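PDB 5XDG: thermophilic dibenzothiophene desulfurization enzyme C from Paenibacillus sp. A11-2, which probably oxidises dibenzothiophene, through its 5-oxide, to the 5,5-dioxide, consuming FMNH2 and molecular oxygen. Local coordinates for residues 247-252 / 335-340. Residues are numbered along the deposited sequence; the frame is centred on the assembly and turned at random.
Sequences WTPITQ and GQLMVQ. With 83U (dibenzothiophene 5-oxide), chain H.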
ATOM      1  N   TRP A 247      19.455  -4.053  26.815  1.00 16.65           N
ATOM      2  CA  TRP A 247      18.182  -3.534  27.311  1.00 18.43           C
ATOM      3  C   TRP A 247      17.318  -2.996  26.174  1.00 20.91           C
ATOM      4  O   TRP A 247      16.106  -3.243  26.129  1.00 15.45           O
ATOM      5  CB  TRP A 247      18.425  -2.448  28.360  1.00 20.45           C
ATOM      6  CG  TRP A 247      17.138  -1.845  28.841  1.00 19.41           C
ATOM      7  CD1 TRP A 247      16.332  -2.320  29.839  1.00 17.97           C
ATOM      8  CD2 TRP A 247      16.492  -0.686  28.321  1.00 15.90           C
ATOM      9  NE1 TRP A 247      15.224  -1.518  29.971  1.00 13.92           N
ATOM     10  CE2 TRP A 247      15.304  -0.502  29.061  1.00 14.30           C
ATOM     11  CE3 TRP A 247      16.802   0.224  27.305  1.00 19.26           C
ATOM     12  CZ2 TRP A 247      14.421   0.551  28.814  1.00 19.36           C
ATOM     13  CZ3 TRP A 247      15.922   1.271  27.059  1.00 28.61           C
ATOM     14  CH2 TRP A 247      14.745   1.423  27.809  1.00 23.86           C
ATOM     15  N   THR A 248      17.914  -2.241  25.251  1.00 15.79           N
ATOM     16  CA  THR A 248      17.104  -1.634  24.195  1.00 18.35           C
ATOM     17  C   THR A 248      16.478  -2.681  23.289  1.00 15.09           C
ATOM     18  O   THR A 248      15.249  -2.647  23.104  1.00 16.87           O
ATOM     19  CB  THR A 248      17.940  -0.630  23.404  1.00 17.01           C
ATOM     20  OG1 THR A 248      18.641   0.226  24.313  1.00 22.28           O
ATOM     21  CG2 THR A 248      17.032   0.210  22.509  1.00 18.31           C
ATOM     22  N   PRO A 249      17.222  -3.627  22.699  1.00 15.50           N
ATOM     23  CA  PRO A 249      16.544  -4.626  21.851  1.00 15.52           C
ATOM     24  C   PRO A 249      15.513  -5.437  22.612  1.00 19.10           C
ATOM     25  O   PRO A 249      14.455  -5.750  22.058  1.00 13.89           O
ATOM     26  CB  PRO A 249      17.697  -5.494  21.314  1.00 17.57           C
ATOM     27  CG  PRO A 249      18.899  -5.129  22.143  1.00 16.93           C
ATOM     28  CD  PRO A 249      18.693  -3.735  22.617  1.00 16.46           C
ATOM     29  N   ILE A 250      15.787  -5.773  23.876  1.00 13.44           N
ATOM     30  CA  ILE A 250      14.797  -6.465  24.703  1.00 14.79           C
ATOM     31  C   ILE A 250      13.511  -5.653  24.787  1.00  9.90           C
ATOM     32  O   ILE A 250      12.408  -6.177  24.571  1.00 14.34           O
ATOM     33  CB  ILE A 250      15.379  -6.739  26.101  1.00 15.75           C
ATOM     34  CG1 ILE A 250      16.348  -7.928  26.024  1.00 12.55           C
ATOM     35  CG2 ILE A 250      14.253  -6.945  27.125  1.00 16.57           C
ATOM     36  CD1 ILE A 250      17.098  -8.167  27.340  1.00 17.24           C
ATOM     37  N   THR A 251      13.641  -4.366  25.128  1.00 13.58           N
ATOM     38  CA  THR A 251      12.485  -3.508  25.376  1.00 16.74           C
ATOM     39  C   THR A 251      11.721  -3.225  24.086  1.00 18.94           C
ATOM     40  O   THR A 251      10.484  -3.229  24.074  1.00 15.39           O
ATOM     41  CB  THR A 251      12.958  -2.212  26.050  1.00 14.87           C
ATOM     42  OG1 THR A 251      13.507  -2.524  27.340  1.00 17.70           O
ATOM     43  CG2 THR A 251      11.806  -1.216  26.239  1.00 13.13           C
ATOM     44  N   GLN A 252      12.436  -2.977  22.987  1.00 15.64           N
ATOM     45  CA  GLN A 252      11.744  -2.764  21.721  1.00 15.66           C
ATOM     46  C   GLN A 252      11.047  -4.038  21.245  1.00 16.49           C
ATOM     47  O   GLN A 252       9.998  -3.957  20.591  1.00 15.85           O
ATOM     48  CB  GLN A 252      12.723  -2.229  20.666  1.00 15.06           C
ATOM     49  CG  GLN A 252      13.204  -0.810  20.949  1.00 18.86           C
ATOM     50  CD  GLN A 252      12.160   0.247  20.639  1.00 22.22           C
ATOM     51  OE1 GLN A 252      11.360   0.088  19.722  1.00 27.42           O
ATOM     52  NE2 GLN A 252      12.171   1.340  21.401  1.00 24.32           N
ATOM     53  N   GLY A 335      24.387  -5.485  17.563  1.00 22.70           N
ATOM     54  CA  GLY A 335      23.888  -4.728  16.429  1.00 21.48           C
ATOM     55  C   GLY A 335      22.953  -5.541  15.555  1.00 19.16           C
ATOM     56  O   GLY A 335      21.895  -5.060  15.144  1.00 19.89           O
ATOM     57  N   GLN A 336      23.341  -6.782  15.251  1.00 19.06           N
ATOM     58  CA  GLN A 336      22.471  -7.648  14.462  1.00 22.62           C
ATOM     59  C   GLN A 336      21.133  -7.854  15.151  1.00 19.50           C
ATOM     60  O   GLN A 336      20.083  -7.848  14.497  1.00 17.75           O
ATOM     61  CB  GLN A 336      23.134  -9.003  14.222  1.00 18.24           C
ATOM     62  CG  GLN A 336      24.358  -8.971  13.336  1.00 36.22           C
ATOM     63  CD  GLN A 336      24.802 -10.368  12.947  1.00 63.69           C
ATOM     64  OE1 GLN A 336      24.459 -11.349  13.616  1.00 58.80           O
ATOM     65  NE2 GLN A 336      25.551 -10.471  11.855  1.00 58.26           N
ATOM     66  N   LEU A 337      21.159  -8.090  16.464  1.00 17.79           N
ATOM     67  CA  LEU A 337      19.911  -8.263  17.205  1.00 18.61           C
ATOM     68  C   LEU A 337      19.053  -7.008  17.127  1.00 18.43           C
ATOM     69  O   LEU A 337      17.842  -7.084  16.890  1.00 16.20           O
ATOM     70  CB  LEU A 337      20.210  -8.626  18.662  1.00 17.68           C
ATOM     71  CG  LEU A 337      18.989  -8.736  19.574  1.00 16.80           C
ATOM     72  CD1 LEU A 337      18.023  -9.778  19.039  1.00 15.86           C
ATOM     73  CD2 LEU A 337      19.431  -9.078  20.998  1.00 15.10           C
ATOM     74  N   MET A 338      19.659  -5.836  17.334  1.00 15.36           N
ATOM     75  CA  MET A 338      18.883  -4.602  17.278  1.00 17.48           C
ATOM     76  C   MET A 338      18.259  -4.407  15.898  1.00 17.16           C
ATOM     77  O   MET A 338      17.110  -3.962  15.788  1.00 14.98           O
ATOM     78  CB  MET A 338      19.754  -3.406  17.646  1.00 13.45           C
ATOM     79  CG  MET A 338      18.951  -2.099  17.797  1.00 15.70           C
ATOM     80  SD  MET A 338      17.867  -2.066  19.267  1.00 21.29           S
ATOM     81  CE  MET A 338      16.252  -1.875  18.501  1.00 16.57           C
ATOM     82  N   VAL A 339      18.995  -4.743  14.838  1.00 18.88           N
ATOM     83  CA  VAL A 339      18.438  -4.670  13.485  1.00 16.71           C
ATOM     84  C   VAL A 339      17.237  -5.602  13.358  1.00 20.54           C
ATOM     85  O   VAL A 339      16.188  -5.227  12.819  1.00 15.64           O
ATOM     86  CB  VAL A 339      19.512  -5.004  12.433  1.00 17.32           C
ATOM     87  CG1 VAL A 339      18.854  -5.273  11.075  1.00 20.85           C
ATOM     88  CG2 VAL A 339      20.541  -3.881  12.322  1.00 22.13           C
ATOM     89  N   GLN A 340      17.374  -6.835  13.845  1.00 15.02           N
ATOM     90  CA  GLN A 340      16.257  -7.778  13.759  1.00 14.74           C
ATOM     91  C   GLN A 340      15.062  -7.287  14.559  1.00 16.42           C
ATOM     92  O   GLN A 340      13.909  -7.459  14.140  1.00 14.45           O
ATOM     93  CB  GLN A 340      16.676  -9.154  14.261  1.00 13.73           C
ATOM     94  CG  GLN A 340      17.726  -9.799  13.400  1.00 24.54           C
ATOM     95  CD  GLN A 340      17.220 -10.023  12.002  1.00 25.40           C
ATOM     96  OE1 GLN A 340      16.155 -10.617  11.805  1.00 22.82           O
ATOM     97  NE2 GLN A 340      17.962  -9.527  11.015  1.00 27.88           N
TER
HETATM   98  C4  83U H 504      12.284   4.649  28.016  1.00 54.45           C
HETATM   99  C7  83U H 504      10.409   1.945  29.304  1.00 38.06           C
HETATM  100  C1  83U H 504      12.251   3.396  29.887  1.00 36.49           C
HETATM  101  O1  83U H 504      11.464   2.873  26.645  1.00 34.49           O
HETATM  102  C10 83U H 504      14.397   6.277  28.632  1.00 49.33           C
HETATM  103  S1  83U H 504      11.189   3.751  27.809  1.00 56.50           S
HETATM  104  C2  83U H 504      12.927   4.489  29.232  1.00 35.26           C
HETATM  105  C3  83U H 504      11.258   2.991  29.015  1.00 49.75           C
HETATM  106  C5  83U H 504      12.411   2.725  31.095  1.00 29.92           C
HETATM  107  C6  83U H 504      14.006   5.312  29.541  1.00 45.16           C
HETATM  108  C8  83U H 504      12.664   5.606  27.103  1.00 42.75           C
HETATM  109  C9  83U H 504      11.564   1.677  31.396  1.00 41.85           C
HETATM  110  C11 83U H 504      10.566   1.291  30.506  1.00 34.83           C
HETATM  111  C12 83U H 504      13.728   6.424  27.419  1.00 49.53           C
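Trp247 O is gripped twice by Thr251: the backbone N provides the helical bond, and OG1 donates a second at 3.0 Å from Trp247 O. That hydroxyl sits 36° out of the carbonyl plane, above one face of the indole and toward its rim, and also bonds Ser96. With CG anti to the backbone N (chi1 177°), the Trp247 ring is carried to the bound dibenzothiophene 5-oxide, which it meets edge-on: CZ2 lies 3.7 Å from C1 of the ligand, over the face of its ring system. NE1 of the indole bonds Ser96 O, which restrains the rotation of the ring. Cutting the side chain back to an alanine here would probably strip the sulfoxide of this edge-on neighbour and deprive Ser96 O of its N-H mate.

Contact with the bound sulfoxide is thus made by one flank of helix 247-276, while Pro249 faces helix 331-358. The two segments run nearly parallel, their axes 20° apart, within the C-terminal helical domain of the acyl-CoA dehydrogenase fold, and no hydrogen bond joins them. Pro249 CB rests 3.9 Å from Leu337 CG, the two side chains meeting at about a right angle. Met338 first extends, CG anti to its backbone N, then bends at chi2, which brings SD to 3.8 Å from Pro249 CD and 4.0 Å from Thr248 CG2. After a further bend at chi3, its methyl CE reaches on to Gln252 CG at 4.1 Å. Beyond that aliphatic stem, the buried Gln252 amide is satisfied at both ends, OE1 by Lys345 and NE2 by Asp389; the Gln252 side chain lies about 5 Å from that of Tyr413, an FMN-binding residue.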